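Local coordinates for protein Non-ribosomal peptide synthetase (Methanobrevibacter ruminantium, PDB 6VTJ) that carries a thiolation domain and a reductase domain and probably releases a carrier-bound peptide by NAD(P)H-dependent reduction of its thioester, at residues Lys99-Gly104 and Ala299-Leu304; Val129-Ala134 and Ile140-Glu145. All blocks are in the same frame, centred on the assembly; numbering follows the deposited sequence.

The two contacts illustrate how a Rossmann-type reductase domain is built from its sheet outward. Along the chain, contact 2 (129-134 with 140-145) is nested inside the long loop closed by contact 1 (99-104 with 299-304). Their centres lie 27 Å apart and their nearest atoms about 11 Å, so they do not touch. What they share is the mixed sheet: strand 129-132 belongs to it, and helix 291-308, which carries 299-304, packs on its strands 252-258 and 313-322. Contact 2 is local and buried, joining a strand to the next helix; contact 1 is a surface contact that ties a linker between two helices to the domain's outer layer.

Contact 1: Lys99-Gly104 and Ala299-Leu304; sequences KNYNYG and AERAVL
Arg301, on helix 291-308, lays its side chain along the ring of Tyr101 and reaches the hydroxyl of Tyr103, a compact example of one arginine serving two aromatic residues. It has the largest surface buried here, with Tyr101 next. The guanidinium lies flat on Tyr101, planes 9° apart. This cation-pi contact, with Arg301 CZ 4.1 Å from the centroid of the Tyr101 ring, is off-centre. Over the middle of the ring sits the methylene Arg301 CD, 3.6 Å from the same centroid in a CH-pi contact. The bend of the chain at chi3 (76°) turns the guanidinium back over the CD1 side of the ring, where Arg301 CZ comes within 3.5 Å of Tyr101 CD1. At the guanidinium edge, Arg301 NH1 donates to Tyr103 OH over 2.9 Å, at an N-H...O angle of 150°. Tyr103 crosses the arginine at about a right angle, and its CE1 approaches Arg301 CD to 3.4 Å. Were Arg301 an alanine, the face of Tyr101 would probably lose the flat group lying on it, and Tyr103 OH this donor. Donor and acceptor of this bond each have a backbone carbonyl as a further partner: Ile97 O for Arg301 NH1 and Ile98 O for Tyr103 OH. Tyr101 OH is bonded to Gln305 OE1. The linker thus crosses the outer side of helix 291-308 between helices 94-99 and 104-111, with Ile106 of the latter touching Tyr101 and Arg301, while Val303 of helix 291-308 packs against strands 252-258 and 313-322.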
loop_
_atom_site.group_PDB
_atom_site.type_symbol
_atom_site.label_atom_id
_atom_site.label_comp_id
_atom_site.label_asym_id
_atom_site.label_seq_id
_atom_site.Cartn_x
_atom_site.Cartn_y
_atom_site.Cartn_z
ATOM N N LYS A 99 -15.645 -1.862 -15.535
ATOM C CA LYS A 99 -16.707 -1.106 -16.190
ATOM C C LYS A 99 -18.020 -1.875 -16.313
ATOM O O LYS A 99 -19.069 -1.247 -16.491
ATOM C CB LYS A 99 -16.244 -0.653 -17.577
ATOM C CG LYS A 99 -15.139 0.388 -17.543
ATOM C CD LYS A 99 -14.585 0.623 -18.933
ATOM C CE LYS A 99 -13.570 1.758 -18.956
ATOM N NZ LYS A 99 -12.637 1.637 -20.122
ATOM N N ASN A 100 -18.001 -3.204 -16.214
ATOM C CA ASN A 100 -19.219 -3.998 -16.394
ATOM C C ASN A 100 -19.909 -4.140 -15.041
ATOM O O ASN A 100 -19.896 -5.191 -14.398
ATOM C CB ASN A 100 -18.902 -5.357 -17.003
ATOM C CG ASN A 100 -20.122 -6.245 -17.087
ATOM O OD1 ASN A 100 -21.181 -5.819 -17.568
ATOM N ND2 ASN A 100 -19.995 -7.480 -16.596
ATOM N N TYR A 101 -20.539 -3.053 -14.613
ATOM C CA TYR A 101 -21.062 -2.984 -13.257
ATOM C C TYR A 101 -22.007 -1.805 -13.174
ATOM O O TYR A 101 -21.772 -0.764 -13.798
ATOM C CB TYR A 101 -19.925 -2.837 -12.230
ATOM C CG TYR A 101 -20.296 -3.246 -10.814
ATOM C CD1 TYR A 101 -20.140 -4.559 -10.384
ATOM C CD2 TYR A 101 -20.775 -2.319 -9.910
ATOM C CE1 TYR A 101 -20.463 -4.935 -9.091
ATOM C CE2 TYR A 101 -21.110 -2.686 -8.610
ATOM C CZ TYR A 101 -20.954 -3.994 -8.210
ATOM O OH TYR A 101 -21.284 -4.362 -6.929
ATOM N N ASN A 102 -23.075 -1.985 -12.415
ATOM C CA ASN A 102 -24.028 -0.929 -12.118
ATOM C C ASN A 102 -23.698 -0.378 -10.730
ATOM O O ASN A 102 -23.952 -1.037 -9.720
ATOM C CB ASN A 102 -25.454 -1.474 -12.187
ATOM C CG ASN A 102 -26.494 -0.375 -12.222
ATOM O OD1 ASN A 102 -26.334 0.667 -11.575
ATOM N ND2 ASN A 102 -27.577 -0.603 -12.964
ATOM N N TYR A 103 -23.133 0.823 -10.678
ATOM C CA TYR A 103 -22.726 1.424 -9.412
ATOM C C TYR A 103 -23.841 2.215 -8.727
ATOM O O TYR A 103 -23.558 2.964 -7.793
ATOM C CB TYR A 103 -21.507 2.328 -9.627
ATOM C CG TYR A 103 -20.249 1.563 -9.998
ATOM C CD1 TYR A 103 -19.406 1.052 -9.012
ATOM C CD2 TYR A 103 -19.907 1.345 -11.325
ATOM C CE1 TYR A 103 -18.253 0.351 -9.341
ATOM C CE2 TYR A 103 -18.750 0.628 -11.667
ATOM C CZ TYR A 103 -17.931 0.138 -10.665
ATOM O OH TYR A 103 -16.794 -0.569 -10.989
ATOM N N GLY A 104 -25.095 2.063 -9.153
ATOM C CA GLY A 104 -26.156 2.890 -8.597
ATOM C C GLY A 104 -26.366 2.677 -7.110
ATOM O O GLY A 104 -26.397 3.635 -6.330
ATOM N N ALA A 299 -11.672 -4.828 -4.237
ATOM C CA ALA A 299 -12.045 -5.192 -2.878
ATOM C C ALA A 299 -13.061 -4.210 -2.286
ATOM O O ALA A 299 -14.048 -4.626 -1.664
ATOM C CB ALA A 299 -10.789 -5.276 -2.026
ATOM N N GLU A 300 -12.839 -2.904 -2.474
ATOM C CA GLU A 300 -13.781 -1.906 -1.974
ATOM C C GLU A 300 -15.161 -2.136 -2.560
ATOM O O GLU A 300 -16.171 -2.062 -1.853
ATOM C CB GLU A 300 -13.295 -0.489 -2.307
ATOM C CG GLU A 300 -12.210 0.061 -1.360
ATOM C CD GLU A 300 -12.023 1.576 -1.445
ATOM O OE1 GLU A 300 -12.935 2.273 -1.933
ATOM O OE2 GLU A 300 -10.966 2.079 -0.998
ATOM N N ARG A 301 -15.221 -2.380 -3.868
ATOM C CA ARG A 301 -16.512 -2.614 -4.514
ATOM C C ARG A 301 -17.195 -3.863 -3.968
ATOM O O ARG A 301 -18.414 -3.873 -3.780
ATOM C CB ARG A 301 -16.333 -2.728 -6.022
ATOM C CG ARG A 301 -17.638 -2.732 -6.800
ATOM C CD ARG A 301 -17.349 -2.755 -8.293
ATOM N NE ARG A 301 -16.930 -4.078 -8.732
ATOM C CZ ARG A 301 -16.662 -4.404 -9.992
ATOM N NH1 ARG A 301 -16.747 -3.495 -10.961
ATOM N NH2 ARG A 301 -16.299 -5.647 -10.281
ATOM N N ALA A 302 -16.434 -4.929 -3.698
ATOM C CA ALA A 302 -17.043 -6.107 -3.080
ATOM C C ALA A 302 -17.609 -5.784 -1.697
ATOM O O ALA A 302 -18.710 -6.248 -1.327
ATOM C CB ALA A 302 -16.023 -7.238 -2.993
ATOM N N VAL A 303 -16.868 -4.993 -0.916
ATOM C CA VAL A 303 -17.304 -4.674 0.438
ATOM C C VAL A 303 -18.605 -3.877 0.391
ATOM O O VAL A 303 -19.584 -4.197 1.083
ATOM C CB VAL A 303 -16.194 -3.919 1.189
ATOM C CG1 VAL A 303 -16.736 -3.354 2.491
ATOM C CG2 VAL A 303 -14.985 -4.824 1.442
ATOM N N LEU A 304 -18.649 -2.849 -0.465
ATOM C CA LEU A 304 -19.854 -2.023 -0.568
ATOM C C LEU A 304 -21.032 -2.792 -1.188
ATOM O O LEU A 304 -22.191 -2.555 -0.815
ATOM C CB LEU A 304 -19.542 -0.755 -1.366
ATOM C CG LEU A 304 -18.635 0.259 -0.645
ATOM C CD1 LEU A 304 -18.089 1.349 -1.575
ATOM C CD2 LEU A 304 -19.389 0.895 0.515
#

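Contact 2: Val129-Ala134 and Ile140-Glu145; sequences VLLTGA and IHILYE
A beta-alpha-beta unit of the Rossmann-type reductase domain contains this contact: strand 129-132 leads through a glycine-bearing turn into helix 137-149, and the chain then returns to the sheet as strand 154-158, which pairs with the first strand in parallel. In the NADP-binding Rossmann clan the turn after such a strand commonly lies beside the dinucleotide, so Gly133 and Ala134 probably border a cofactor site here. Leu131 carries most of the side-chain contact, pointing from the sheet at the helix and dividing its two methyls between neighbouring residues. Its CD1 meets Ile142 CG2 at 4.1 Å, while its CD2 sits against Leu143 CB at 3.9 Å, with the backbone N of Leu143 at 4.0 Å from the same methyl. Leu131 crosses Leu143 at about a right angle, the two making contact through a methyl on one side and a methylene on the other. With Ile142 CG1 anti to the carbonyl carbon (chi1 -66°), it is the CG2 methyl that faces Leu131. These interactions are wholly apolar, and no hydrogen bond joins the two segments. Leu131 and Leu143 both also touch Ile154 of strand 154-158, which makes the same cluster serve both strands of the unit. Farther along, the chain turns tightly: Gly133 has phi 76°, a backbone shape that residues with a side chain adopt less readily, and the CA atoms of Ala134 and Ile140 lie 4.8 Å apart. Ile140 presents its own side chain to helix 166-177, touching Val173, Met174 and Tyr177, yet its CB and its CD1 methyl both come up against the carbonyl oxygen of the turn. Ala134 O lies 3.4 Å from Ile140 CB and 3.5 Å from Ile140 CD1, and though Ile140 N is 3.1 Å from that oxygen, the angle is too poor for a hydrogen bond.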
loop_
_atom_site.group_PDB
_atom_site.type_symbol
_atom_site.label_atom_id
_atom_site.label_comp_id
_atom_site.label_asym_id
_atom_site.label_seq_id
_atom_site.Cartn_x
_atom_site.Cartn_y
_atom_site.Cartn_z
ATOM N N VAL A 129 -12.624 -9.187 18.051
ATOM C CA VAL A 129 -12.161 -8.883 16.701
ATOM C C VAL A 129 -11.505 -10.110 16.089
ATOM O O VAL A 129 -10.743 -10.811 16.758
ATOM C CB VAL A 129 -11.188 -7.690 16.724
ATOM C CG1 VAL A 129 -10.348 -7.630 15.419
ATOM C CG2 VAL A 129 -11.972 -6.404 16.967
ATOM N N LEU A 130 -11.816 -10.374 14.828
ATOM C CA LEU A 130 -11.011 -11.240 13.978
ATOM C C LEU A 130 -10.094 -10.333 13.158
ATOM O O LEU A 130 -10.560 -9.595 12.289
ATOM C CB LEU A 130 -11.891 -12.097 13.072
ATOM C CG LEU A 130 -11.085 -12.825 11.997
ATOM C CD1 LEU A 130 -10.164 -13.803 12.684
ATOM C CD2 LEU A 130 -11.975 -13.523 10.988
ATOM N N LEU A 131 -8.799 -10.374 13.444
ATOM C CA LEU A 131 -7.799 -9.596 12.732
ATOM C C LEU A 131 -7.038 -10.480 11.747
ATOM O O LEU A 131 -6.438 -11.500 12.138
ATOM C CB LEU A 131 -6.823 -8.954 13.722
ATOM C CG LEU A 131 -5.599 -8.250 13.145
ATOM C CD1 LEU A 131 -5.996 -7.074 12.244
ATOM C CD2 LEU A 131 -4.681 -7.769 14.279
ATOM N N THR A 132 -7.042 -10.074 10.482
ATOM C CA THR A 132 -6.166 -10.671 9.487
ATOM C C THR A 132 -4.955 -9.775 9.295
ATOM O O THR A 132 -5.035 -8.558 9.468
ATOM C CB THR A 132 -6.856 -10.873 8.124
ATOM O OG1 THR A 132 -7.001 -9.611 7.449
ATOM C CG2 THR A 132 -8.198 -11.563 8.259
ATOM N N GLY A 133 -3.838 -10.392 8.923
ATOM C CA GLY A 133 -2.616 -9.662 8.682
ATOM C C GLY A 133 -1.898 -9.217 9.932
ATOM O O GLY A 133 -1.191 -8.199 9.903
ATOM N N ALA A 134 -2.050 -9.954 11.036
ATOM C CA ALA A 134 -1.484 -9.509 12.308
ATOM C C ALA A 134 0.042 -9.448 12.296
ATOM O O ALA A 134 0.623 -8.832 13.192
ATOM C CB ALA A 134 -1.954 -10.426 13.440
ATOM N N ILE A 140 0.174 -5.734 13.222
ATOM C CA ILE A 140 0.766 -5.876 14.550
ATOM C C ILE A 140 0.425 -4.680 15.418
ATOM O O ILE A 140 0.218 -4.810 16.634
ATOM C CB ILE A 140 2.295 -6.085 14.434
ATOM C CG1 ILE A 140 2.866 -6.596 15.743
ATOM C CG2 ILE A 140 3.038 -4.810 14.021
ATOM C CD1 ILE A 140 2.285 -7.900 16.162
ATOM N N HIS A 141 0.335 -3.503 14.819
ATOM C CA HIS A 141 0.037 -2.326 15.613
ATOM C C HIS A 141 -1.442 -2.187 15.900
ATOM O O HIS A 141 -1.810 -1.644 16.946
ATOM C CB HIS A 141 0.592 -1.102 14.906
ATOM C CG HIS A 141 2.075 -0.991 15.035
ATOM N ND1 HIS A 141 2.941 -1.429 14.058
ATOM C CD2 HIS A 141 2.847 -0.549 16.058
ATOM C CE1 HIS A 141 4.187 -1.222 14.456
ATOM N NE2 HIS A 141 4.157 -0.704 15.672
ATOM N N ILE A 142 -2.303 -2.685 15.003
ATOM C CA ILE A 142 -3.714 -2.839 15.360
ATOM C C ILE A 142 -3.851 -3.775 16.561
ATOM O O ILE A 142 -4.624 -3.511 17.482
ATOM C CB ILE A 142 -4.542 -3.342 14.165
ATOM C CG1 ILE A 142 -4.584 -2.287 13.042
ATOM C CG2 ILE A 142 -5.950 -3.758 14.638
ATOM C CD1 ILE A 142 -5.305 -2.729 11.763
ATOM N N LEU A 143 -3.096 -4.878 16.574
ATOM C CA LEU A 143 -3.174 -5.797 17.707
ATOM C C LEU A 143 -2.667 -5.125 18.981
ATOM O O LEU A 143 -3.276 -5.245 20.057
ATOM C CB LEU A 143 -2.373 -7.063 17.402
ATOM C CG LEU A 143 -1.981 -7.964 18.574
ATOM C CD1 LEU A 143 -3.237 -8.509 19.222
ATOM C CD2 LEU A 143 -1.092 -9.103 18.104
ATOM N N TYR A 144 -1.543 -4.426 18.877
ATOM C CA TYR A 144 -1.029 -3.644 19.997
ATOM C C TYR A 144 -2.087 -2.702 20.564
ATOM O O TYR A 144 -2.397 -2.746 21.760
ATOM C CB TYR A 144 0.191 -2.859 19.543
ATOM C CG TYR A 144 0.861 -2.085 20.647
ATOM C CD1 TYR A 144 1.639 -2.735 21.595
ATOM C CD2 TYR A 144 0.723 -0.706 20.738
ATOM C CE1 TYR A 144 2.255 -2.045 22.605
ATOM C CE2 TYR A 144 1.341 -0.002 21.743
ATOM C CZ TYR A 144 2.112 -0.677 22.677
ATOM O OH TYR A 144 2.734 0.008 23.697
ATOM N N GLU A 145 -2.672 -1.854 19.711
ATOM C CA GLU A 145 -3.644 -0.888 20.215
ATOM C C GLU A 145 -4.894 -1.570 20.746
ATOM O O GLU A 145 -5.529 -1.059 21.679
ATOM C CB GLU A 145 -4.034 0.121 19.133
ATOM C CG GLU A 145 -2.907 1.029 18.676
ATOM C CD GLU A 145 -2.362 1.941 19.781
ATOM O OE1 GLU A 145 -3.136 2.340 20.692
ATOM O OE2 GLU A 145 -1.147 2.259 19.720
#